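Local coordinates for glycosyl hydrolases family 2, sugar binding domain protein (Bacteroides uniformis str. 3978 T3 ii, PDB 6D1P) that is a gut bacterial beta-glucuronidase of glycosyl hydrolase family 2, probably hydrolysing O-glycosidic bonds that link glucuronic acid to other groups, at residues A[360-374]-A[413-427]. Numbering follows the deposited sequence.
Sequences FIRLGHYQQSGIILR and QHRNHPSVILWGLGN. With GOL (glycerol), chain F.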
ATOM      1  N   PHE A 360     -39.304   0.086   4.176  1.00 25.88           N
ATOM      2  CA  PHE A 360     -38.572   0.147   5.425  1.00 23.82           C
ATOM      3  C   PHE A 360     -37.116  -0.197   5.143  1.00 25.50           C
ATOM      4  O   PHE A 360     -36.830  -1.088   4.341  1.00 22.89           O
ATOM      5  CB  PHE A 360     -39.198  -0.836   6.428  1.00 24.67           C
ATOM      6  CG  PHE A 360     -38.645  -0.739   7.826  1.00 23.74           C
ATOM      7  CD1 PHE A 360     -38.324   0.488   8.381  1.00 22.20           C
ATOM      8  CD2 PHE A 360     -38.485  -1.880   8.596  1.00 22.86           C
ATOM      9  CE1 PHE A 360     -37.832   0.578   9.681  1.00 24.54           C
ATOM     10  CE2 PHE A 360     -37.997  -1.799   9.893  1.00 24.47           C
ATOM     11  CZ  PHE A 360     -37.663  -0.569  10.435  1.00 22.64           C
ATOM     12  N   ILE A 361     -36.195   0.503   5.795  1.00 23.67           N
ATOM     13  CA  ILE A 361     -34.787   0.210   5.584  1.00 23.41           C
ATOM     14  C   ILE A 361     -34.011   0.507   6.861  1.00 24.57           C
ATOM     15  O   ILE A 361     -34.255   1.511   7.542  1.00 23.98           O
ATOM     16  CB  ILE A 361     -34.238   0.995   4.374  1.00 24.40           C
ATOM     17  CG1 ILE A 361     -32.789   0.577   4.071  1.00 23.42           C
ATOM     18  CG2 ILE A 361     -34.385   2.509   4.593  1.00 19.75           C
ATOM     19  CD1 ILE A 361     -32.280   1.112   2.727  1.00 22.55           C
ATOM     20  N   ARG A 362     -33.089  -0.396   7.188  1.00 22.40           N
ATOM     21  CA  ARG A 362     -32.067  -0.174   8.201  1.00 24.92           C
ATOM     22  C   ARG A 362     -30.762   0.177   7.494  1.00 21.76           C
ATOM     23  O   ARG A 362     -30.298  -0.574   6.635  1.00 21.28           O
ATOM     24  CB  ARG A 362     -31.903  -1.416   9.084  1.00 23.14           C
ATOM     25  CG  ARG A 362     -30.801  -1.343  10.149  1.00 24.80           C
ATOM     26  CD  ARG A 362     -30.940  -2.537  11.097  1.00 22.60           C
ATOM     27  NE  ARG A 362     -29.785  -2.779  11.972  1.00 22.55           N
ATOM     28  CZ  ARG A 362     -29.064  -3.898  11.968  1.00 21.53           C
ATOM     29  NH1 ARG A 362     -29.335  -4.882  11.107  1.00 19.74           N
ATOM     30  NH2 ARG A 362     -28.067  -4.035  12.826  1.00 20.12           N
ATOM     31  N   LEU A 363     -30.174   1.313   7.865  1.00 23.41           N
ATOM     32  CA  LEU A 363     -29.087   1.928   7.098  1.00 23.73           C
ATOM     33  C   LEU A 363     -27.717   1.391   7.531  1.00 22.38           C
ATOM     34  O   LEU A 363     -26.836   2.133   7.967  1.00 20.70           O
ATOM     35  CB  LEU A 363     -29.149   3.446   7.245  1.00 20.41           C
ATOM     36  CG  LEU A 363     -30.447   4.109   6.758  1.00 27.13           C
ATOM     37  CD1 LEU A 363     -30.401   5.613   6.979  1.00 25.88           C
ATOM     38  CD2 LEU A 363     -30.700   3.790   5.285  1.00 23.27           C
ATOM     39  N   GLY A 364     -27.530   0.087   7.347  1.00 20.66           N
ATOM     40  CA  GLY A 364     -26.284  -0.513   7.758  1.00 21.28           C
ATOM     41  C   GLY A 364     -26.083  -0.344   9.251  1.00 26.78           C
ATOM     42  O   GLY A 364     -27.043  -0.280  10.033  1.00 24.07           O
ATOM     43  N   HIS A 365     -24.818  -0.208   9.653  1.00 20.33           N
ATOM     44  CA  HIS A 365     -24.460  -0.144  11.059  1.00 23.18           C
ATOM     45  C   HIS A 365     -23.910   1.222  11.447  1.00 23.61           C
ATOM     46  O   HIS A 365     -23.075   1.330  12.348  1.00 19.83           O
ATOM     47  CB  HIS A 365     -23.460  -1.252  11.399  1.00 19.15           C
ATOM     48  CG  HIS A 365     -23.969  -2.626  11.106  1.00 20.31           C
ATOM     49  ND1 HIS A 365     -25.201  -3.074  11.547  1.00 21.93           N
ATOM     50  CD2 HIS A 365     -23.428  -3.648  10.402  1.00 19.86           C
ATOM     51  CE1 HIS A 365     -25.383  -4.321  11.147  1.00 18.21           C
ATOM     52  NE2 HIS A 365     -24.324  -4.690  10.446  1.00 19.75           N
ATOM     53  N   TYR A 366     -24.381   2.278  10.795  1.00 22.10           N
ATOM     54  CA  TYR A 366     -23.849   3.608  11.070  1.00 20.83           C
ATOM     55  C   TYR A 366     -24.799   4.638  10.468  1.00 21.82           C
ATOM     56  O   TYR A 366     -25.605   4.328   9.582  1.00 21.67           O
ATOM     57  CB  TYR A 366     -22.427   3.762  10.499  1.00 18.52           C
ATOM     58  CG  TYR A 366     -22.294   3.073   9.162  1.00 21.46           C
ATOM     59  CD1 TYR A 366     -22.757   3.679   7.996  1.00 19.64           C
ATOM     60  CD2 TYR A 366     -21.750   1.792   9.067  1.00 22.56           C
ATOM     61  CE1 TYR A 366     -22.648   3.039   6.759  1.00 22.28           C
ATOM     62  CE2 TYR A 366     -21.633   1.135   7.835  1.00 22.72           C
ATOM     63  CZ  TYR A 366     -22.097   1.767   6.687  1.00 24.65           C
ATOM     64  OH  TYR A 366     -22.007   1.127   5.483  1.00 22.27           O
ATOM     65  N   GLN A 367     -24.714   5.858  10.987  1.00 20.24           N
ATOM     66  CA  GLN A 367     -25.318   7.004  10.324  1.00 22.33           C
ATOM     67  C   GLN A 367     -24.871   7.077   8.866  1.00 23.89           C
ATOM     68  O   GLN A 367     -23.678   6.962   8.561  1.00 24.57           O
ATOM     69  CB  GLN A 367     -24.925   8.286  11.060  1.00 26.04           C
ATOM     70  CG  GLN A 367     -25.377   9.565  10.383  1.00 25.76           C
ATOM     71  CD  GLN A 367     -25.099  10.803  11.222  1.00 28.22           C
ATOM     72  OE1 GLN A 367     -24.719  10.713  12.403  1.00 25.84           O
ATOM     73  NE2 GLN A 367     -25.286  11.974  10.613  1.00 27.16           N
ATOM     74  N   GLN A 368     -25.825   7.275   7.964  1.00 21.93           N
ATOM     75  CA  GLN A 368     -25.521   7.348   6.541  1.00 24.31           C
ATOM     76  C   GLN A 368     -25.783   8.757   6.031  1.00 24.82           C
ATOM     77  O   GLN A 368     -26.336   9.597   6.744  1.00 27.28           O
ATOM     78  CB  GLN A 368     -26.320   6.294   5.756  1.00 23.80           C
ATOM     79  CG  GLN A 368     -25.942   4.885   6.177  1.00 22.26           C
ATOM     80  CD  GLN A 368     -26.296   3.806   5.189  1.00 24.17           C
ATOM     81  OE1 GLN A 368     -26.968   4.044   4.183  1.00 26.82           O
ATOM     82  NE2 GLN A 368     -25.837   2.596   5.467  1.00 22.94           N
ATOM     83  N   SER A 369     -25.325   9.017   4.797  1.00 26.83           N
ATOM     84  CA  SER A 369     -25.454  10.329   4.153  1.00 26.91           C
ATOM     85  C   SER A 369     -26.855  10.919   4.286  1.00 25.55           C
ATOM     86  O   SER A 369     -27.854  10.232   4.077  1.00 23.38           O
ATOM     87  CB  SER A 369     -25.108  10.210   2.665  1.00 25.73           C
ATOM     88  OG  SER A 369     -25.526  11.358   1.951  1.00 25.99           O
ATOM     89  N   GLY A 370     -26.910  12.218   4.598  1.00 27.65           N
ATOM     90  CA  GLY A 370     -28.175  12.932   4.628  1.00 27.13           C
ATOM     91  C   GLY A 370     -28.961  12.811   3.334  1.00 32.76           C
ATOM     92  O   GLY A 370     -30.192  12.914   3.353  1.00 30.51           O
ATOM     93  N   ILE A 371     -28.271  12.580   2.209  1.00 31.89           N
ATOM     94  CA  ILE A 371     -28.949  12.367   0.934  1.00 30.38           C
ATOM     95  C   ILE A 371     -29.845  11.146   1.009  1.00 28.31           C
ATOM     96  O   ILE A 371     -30.934  11.121   0.421  1.00 30.47           O
ATOM     97  CB  ILE A 371     -27.919  12.240  -0.205  1.00 23.55           C
ATOM     98  CG1 ILE A 371     -27.034  13.482  -0.232  1.00 29.51           C
ATOM     99  CG2 ILE A 371     -28.611  12.072  -1.535  1.00 21.24           C
ATOM    100  CD1 ILE A 371     -25.809  13.346  -1.087  1.00 29.47           C
ATOM    101  N   ILE A 372     -29.408  10.114   1.732  1.00 26.02           N
ATOM    102  CA  ILE A 372     -30.226   8.912   1.862  1.00 29.24           C
ATOM    103  C   ILE A 372     -31.469   9.201   2.695  1.00 30.02           C
ATOM    104  O   ILE A 372     -32.569   8.729   2.382  1.00 29.81           O
ATOM    105  CB  ILE A 372     -29.393   7.774   2.472  1.00 31.63           C
ATOM    106  CG1 ILE A 372     -28.147   7.493   1.605  1.00 20.61           C
ATOM    107  CG2 ILE A 372     -30.265   6.548   2.690  1.00 22.01           C
ATOM    108  CD1 ILE A 372     -28.450   6.821   0.315  1.00 23.24           C
ATOM    109  N   LEU A 373     -31.308   9.982   3.764  1.00 28.17           N
ATOM    110  CA  LEU A 373     -32.439  10.331   4.618  1.00 31.01           C
ATOM    111  C   LEU A 373     -33.474  11.133   3.840  1.00 30.67           C
ATOM    112  O   LEU A 373     -34.674  10.831   3.886  1.00 29.76           O
ATOM    113  CB  LEU A 373     -31.938  11.112   5.837  1.00 29.64           C
ATOM    114  CG  LEU A 373     -31.303  10.323   6.988  1.00 30.67           C
ATOM    115  CD1 LEU A 373     -32.405   9.593   7.719  1.00 26.36           C
ATOM    116  CD2 LEU A 373     -30.188   9.325   6.557  1.00 21.78           C
ATOM    117  N   ARG A 374     -33.022  12.158   3.108  1.00 28.92           N
ATOM    118  CA  ARG A 374     -33.941  12.912   2.261  1.00 33.94           C
ATOM    119  C   ARG A 374     -34.649  11.998   1.271  1.00 34.83           C
ATOM    120  O   ARG A 374     -35.864  12.108   1.077  1.00 38.21           O
ATOM    121  CB  ARG A 374     -33.196  14.024   1.531  1.00 34.59           C
ATOM    122  CG  ARG A 374     -32.802  15.171   2.422  1.00 35.16           C
ATOM    123  CD  ARG A 374     -31.715  16.015   1.778  1.00 44.59           C
ATOM    124  NE  ARG A 374     -30.620  16.206   2.719  1.00 49.40           N
ATOM    125  CZ  ARG A 374     -29.359  16.446   2.381  1.00 48.66           C
ATOM    126  NH1 ARG A 374     -29.008  16.533   1.096  1.00 46.06           N
ATOM    127  NH2 ARG A 374     -28.452  16.584   3.341  1.00 45.53           N
ATOM    128  N   GLN A 413     -28.770  15.428  14.199  1.00 30.55           N
ATOM    129  CA  GLN A 413     -28.637  15.744  12.785  1.00 28.20           C
ATOM    130  C   GLN A 413     -29.758  15.171  11.928  1.00 28.75           C
ATOM    131  O   GLN A 413     -30.000  15.689  10.835  1.00 30.56           O
ATOM    132  CB  GLN A 413     -27.269  15.258  12.272  1.00 29.01           C
ATOM    133  CG  GLN A 413     -26.113  16.181  12.699  1.00 29.47           C
ATOM    134  CD  GLN A 413     -24.726  15.539  12.594  1.00 28.68           C
ATOM    135  OE1 GLN A 413     -24.503  14.619  11.812  1.00 29.15           O
ATOM    136  NE2 GLN A 413     -23.796  16.033  13.388  1.00 28.29           N
ATOM    137  N   HIS A 414     -30.454  14.129  12.384  1.00 31.62           N
ATOM    138  CA  HIS A 414     -31.494  13.495  11.580  1.00 30.92           C
ATOM    139  C   HIS A 414     -32.888  13.533  12.199  1.00 31.55           C
ATOM    140  O   HIS A 414     -33.822  12.977  11.609  1.00 28.18           O
ATOM    141  CB  HIS A 414     -31.121  12.035  11.294  1.00 24.69           C
ATOM    142  CG  HIS A 414     -30.008  11.885  10.318  1.00 28.71           C
ATOM    143  ND1 HIS A 414     -29.483  10.660   9.966  1.00 29.31           N
ATOM    144  CD2 HIS A 414     -29.319  12.810   9.607  1.00 27.51           C
ATOM    145  CE1 HIS A 414     -28.517  10.838   9.082  1.00 27.95           C
ATOM    146  NE2 HIS A 414     -28.403  12.133   8.843  1.00 27.15           N
ATOM    147  N   ARG A 415     -33.070  14.170  13.356  1.00 30.63           N
ATOM    148  CA  ARG A 415     -34.363  14.068  14.031  1.00 28.49           C
ATOM    149  C   ARG A 415     -35.508  14.713  13.262  1.00 31.90           C
ATOM    150  O   ARG A 415     -36.664  14.365  13.509  1.00 36.66           O
ATOM    151  CB  ARG A 415     -34.291  14.691  15.403  1.00 27.65           C
ATOM    152  CG  ARG A 415     -33.940  16.142  15.390  1.00 32.21           C
ATOM    153  CD  ARG A 415     -33.857  16.585  16.817  1.00 33.98           C
ATOM    154  NE  ARG A 415     -33.035  17.761  17.032  1.00 37.15           N
ATOM    155  CZ  ARG A 415     -32.512  18.050  18.217  1.00 43.55           C
ATOM    156  NH1 ARG A 415     -32.736  17.233  19.236  1.00 41.67           N
ATOM    157  NH2 ARG A 415     -31.761  19.130  18.387  1.00 44.56           N
ATOM    158  N   ASN A 416     -35.238  15.642  12.348  1.00 33.77           N
ATOM    159  CA  ASN A 416     -36.321  16.255  11.596  1.00 29.63           C
ATOM    160  C   ASN A 416     -36.861  15.353  10.496  1.00 34.52           C
ATOM    161  O   ASN A 416     -37.880  15.692   9.887  1.00 36.54           O
ATOM    162  CB  ASN A 416     -35.866  17.585  10.978  1.00 33.91           C
ATOM    163  CG  ASN A 416     -35.545  18.646  12.019  1.00 37.76           C
ATOM    164  OD1 ASN A 416     -35.783  18.464  13.213  1.00 36.55           O
ATOM    165  ND2 ASN A 416     -35.018  19.775  11.563  1.00 38.43           N
ATOM    166  N   HIS A 417     -36.217  14.223  10.218  1.00 34.05           N
ATOM    167  CA  HIS A 417     -36.680  13.364   9.139  1.00 32.24           C
ATOM    168  C   HIS A 417     -37.864  12.534   9.609  1.00 33.98           C
ATOM    169  O   HIS A 417     -37.718  11.741  10.549  1.00 32.66           O
ATOM    170  CB  HIS A 417     -35.569  12.454   8.649  1.00 30.91           C
ATOM    171  CG  HIS A 417     -34.454  13.188   7.984  1.00 31.18           C
ATOM    172  ND1 HIS A 417     -34.540  13.655   6.691  1.00 29.88           N
ATOM    173  CD2 HIS A 417     -33.237  13.562   8.441  1.00 29.25           C
ATOM    174  CE1 HIS A 417     -33.421  14.276   6.373  1.00 31.25           C
ATOM    175  NE2 HIS A 417     -32.612  14.232   7.417  1.00 35.98           N
ATOM    176  N   PRO A 418     -39.035  12.670   8.991  1.00 31.64           N
ATOM    177  CA  PRO A 418     -40.159  11.816   9.390  1.00 34.17           C
ATOM    178  C   PRO A 418     -39.921  10.352   9.094  1.00 33.81           C
ATOM    179  O   PRO A 418     -40.528   9.503   9.756  1.00 29.15           O
ATOM    180  CB  PRO A 418     -41.334  12.375   8.576  1.00 33.64           C
ATOM    181  CG  PRO A 418     -40.689  13.000   7.386  1.00 33.99           C
ATOM    182  CD  PRO A 418     -39.387  13.568   7.882  1.00 33.30           C
ATOM    183  N   SER A 419     -39.040  10.019   8.138  1.00 32.67           N
ATOM    184  CA  SER A 419     -38.821   8.614   7.808  1.00 29.44           C
ATOM    185  C   SER A 419     -38.261   7.820   8.983  1.00 27.74           C
ATOM    186  O   SER A 419     -38.426   6.596   9.023  1.00 29.70           O
ATOM    187  CB  SER A 419     -37.892   8.483   6.593  1.00 26.48           C
ATOM    188  OG  SER A 419     -36.598   8.991   6.872  1.00 24.49           O
ATOM    189  N   VAL A 420     -37.627   8.481   9.944  1.00 25.03           N
ATOM    190  CA  VAL A 420     -36.888   7.793  10.998  1.00 28.86           C
ATOM    191  C   VAL A 420     -37.816   7.483  12.163  1.00 29.42           C
ATOM    192  O   VAL A 420     -38.381   8.391  12.781  1.00 30.35           O
ATOM    193  CB  VAL A 420     -35.692   8.627  11.477  1.00 28.21           C
ATOM    194  CG1 VAL A 420     -35.091   7.986  12.709  1.00 25.40           C
ATOM    195  CG2 VAL A 420     -34.645   8.755  10.351  1.00 28.01           C
ATOM    196  N   ILE A 421     -37.934   6.203  12.492  1.00 25.97           N
ATOM    197  CA  ILE A 421     -38.695   5.790  13.660  1.00 27.51           C
ATOM    198  C   ILE A 421     -37.851   5.056  14.695  1.00 28.95           C
ATOM    199  O   ILE A 421     -38.286   4.937  15.850  1.00 27.67           O
ATOM    200  CB  ILE A 421     -39.903   4.927  13.246  1.00 29.66           C
ATOM    201  CG1 ILE A 421     -39.437   3.742  12.423  1.00 22.82           C
ATOM    202  CG2 ILE A 421     -40.863   5.735  12.428  1.00 29.50           C
ATOM    203  CD1 ILE A 421     -40.486   2.739  12.188  1.00 25.02           C
ATOM    204  N   LEU A 422     -36.659   4.568  14.354  1.00 25.30           N
ATOM    205  CA  LEU A 422     -35.867   3.795  15.294  1.00 25.81           C
ATOM    206  C   LEU A 422     -34.437   4.299  15.313  1.00 27.51           C
ATOM    207  O   LEU A 422     -33.796   4.388  14.263  1.00 25.35           O
ATOM    208  CB  LEU A 422     -35.891   2.304  14.953  1.00 23.42           C
ATOM    209  CG  LEU A 422     -37.215   1.592  15.238  1.00 28.94           C
ATOM    210  CD1 LEU A 422     -37.234   0.217  14.607  1.00 26.43           C
ATOM    211  CD2 LEU A 422     -37.506   1.508  16.738  1.00 24.83           C
ATOM    212  N   TRP A 423     -33.958   4.653  16.509  1.00 27.08           N
ATOM    213  CA  TRP A 423     -32.539   4.852  16.766  1.00 23.92           C
ATOM    214  C   TRP A 423     -31.963   3.550  17.305  1.00 24.37           C
ATOM    215  O   TRP A 423     -32.379   3.083  18.373  1.00 25.64           O
ATOM    216  CB  TRP A 423     -32.303   5.968  17.777  1.00 26.24           C
ATOM    217  CG  TRP A 423     -32.857   7.319  17.438  1.00 29.63           C
ATOM    218  CD1 TRP A 423     -33.657   8.091  18.229  1.00 30.72           C
ATOM    219  CD2 TRP A 423     -32.629   8.077  16.241  1.00 30.58           C
ATOM    220  NE1 TRP A 423     -33.946   9.277  17.597  1.00 31.95           N
ATOM    221  CE2 TRP A 423     -33.325   9.294  16.378  1.00 29.40           C
ATOM    222  CE3 TRP A 423     -31.899   7.847  15.070  1.00 28.90           C
ATOM    223  CZ2 TRP A 423     -33.328  10.270  15.379  1.00 31.51           C
ATOM    224  CZ3 TRP A 423     -31.890   8.817  14.088  1.00 26.64           C
ATOM    225  CH2 TRP A 423     -32.594  10.015  14.246  1.00 30.39           C
ATOM    226  N   GLY A 424     -31.016   2.962  16.580  1.00 24.15           N
ATOM    227  CA  GLY A 424     -30.325   1.768  17.059  1.00 25.95           C
ATOM    228  C   GLY A 424     -29.096   2.121  17.889  1.00 22.55           C
ATOM    229  O   GLY A 424     -28.369   3.057  17.577  1.00 23.41           O
ATOM    230  N   LEU A 425     -28.878   1.357  18.962  1.00 26.51           N
ATOM    231  CA  LEU A 425     -27.761   1.639  19.867  1.00 24.91           C
ATOM    232  C   LEU A 425     -26.548   0.745  19.647  1.00 23.38           C
ATOM    233  O   LEU A 425     -25.465   1.078  20.132  1.00 26.96           O
ATOM    234  CB  LEU A 425     -28.208   1.520  21.326  1.00 23.00           C
ATOM    235  CG  LEU A 425     -29.510   2.263  21.657  1.00 26.10           C
ATOM    236  CD1 LEU A 425     -29.970   1.921  23.074  1.00 24.04           C
ATOM    237  CD2 LEU A 425     -29.363   3.776  21.477  1.00 22.04           C
ATOM    238  N   GLY A 426     -26.690  -0.360  18.929  1.00 20.77           N
ATOM    239  CA  GLY A 426     -25.540  -1.203  18.658  1.00 24.46           C
ATOM    240  C   GLY A 426     -25.981  -2.471  17.975  1.00 22.33           C
ATOM    241  O   GLY A 426     -27.174  -2.783  17.906  1.00 21.73           O
ATOM    242  N   ASN A 427     -24.992  -3.205  17.471  1.00 20.71           N
ATOM    243  CA  ASN A 427     -25.234  -4.421  16.708  1.00 19.91           C
ATOM    244  C   ASN A 427     -24.287  -5.519  17.168  1.00 21.30           C
ATOM    245  O   ASN A 427     -23.071  -5.311  17.232  1.00 20.81           O
ATOM    246  CB  ASN A 427     -25.069  -4.156  15.208  1.00 20.46           C
ATOM    247  CG  ASN A 427     -25.279  -5.388  14.386  1.00 21.50           C
ATOM    248  OD1 ASN A 427     -26.389  -5.947  14.340  1.00 18.76           O
ATOM    249  ND2 ASN A 427     -24.217  -5.835  13.722  1.00 18.69           N
TER
HETATM  250  C1  GOL F 904     -23.814  -9.021   8.696  1.00 27.80           C
HETATM  251  O1  GOL F 904     -25.229  -9.051   8.625  1.00 24.32           O
HETATM  252  C2  GOL F 904     -23.400  -8.279   9.969  1.00 24.37           C
HETATM  253  O2  GOL F 904     -23.282  -6.906   9.775  1.00 25.22           O
HETATM  254  C3  GOL F 904     -24.432  -8.668  11.036  1.00 20.15           C
HETATM  255  O3  GOL F 904     -24.969  -7.492  11.554  1.00 21.04           O
HETATM  256  O   HOH W   1     -25.906  12.030   7.697  1.00 27.45           O
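Barrel strands 2 (360-362) and 4 (420-432) of this family 2 TIM barrel lie on either side of strand 3 (382-386), and Asn427, from the Asn-Glu pair that follows strand 4 in this clan, probably lies in the active site, as in relatives. Asn427 meets two residues of segment 360-374. Its ND2 lies over one face of the His365 ring, 3.2 Å from CE1, with amide and ring stacked at 17° between planes, while OD1 takes a weak hydrogen bond from Arg362 NH2 (3.0 Å, 134°). Glu386 also accepts from His365 ND1. A glycerol, probably from the crystallisation liquor, bridges His365 and Asn427: its O2 approaches His365 NE2 at a doubtfully short 2.5 Å, its O3 accepts from Asn427 ND2 at 2.8 Å, and it also bonds Glu512. Gln367 reaches out with CG anti to its backbone N (chi1 174°), and its NE2 donates a nearly straight bond to Gln413 OE1 (3.0 Å). The same NE2 donates to a water that bonds His414 NE2 at 2.7 Å and donates to Gln368 O. Leu373 packs into the angle of two imidazoles: CG sits over a face of His414, 3.6 Å from the ring centroid, and CB stands over the middle of the His417 ring, both CH-pi contacts, while CD1 packs on Val420 CG2 (3.6 Å). Hydrogen bonds from His414 ND1 to Glu385 and from His417 ND1 to Asp377 help fix both rings' rotation. With an alanine at His417, Leu373 CB would probably lose its ring face and Asp377 this partner. Between strands 360-362 and 420-432, the edge of the Phe360 ring meets Leu422 CD1. The contact thus grades from leucine-imidazole packing to a polar end where salt bridges from Glu386 and Glu512, more than the weak Asn427 bond, position Arg362.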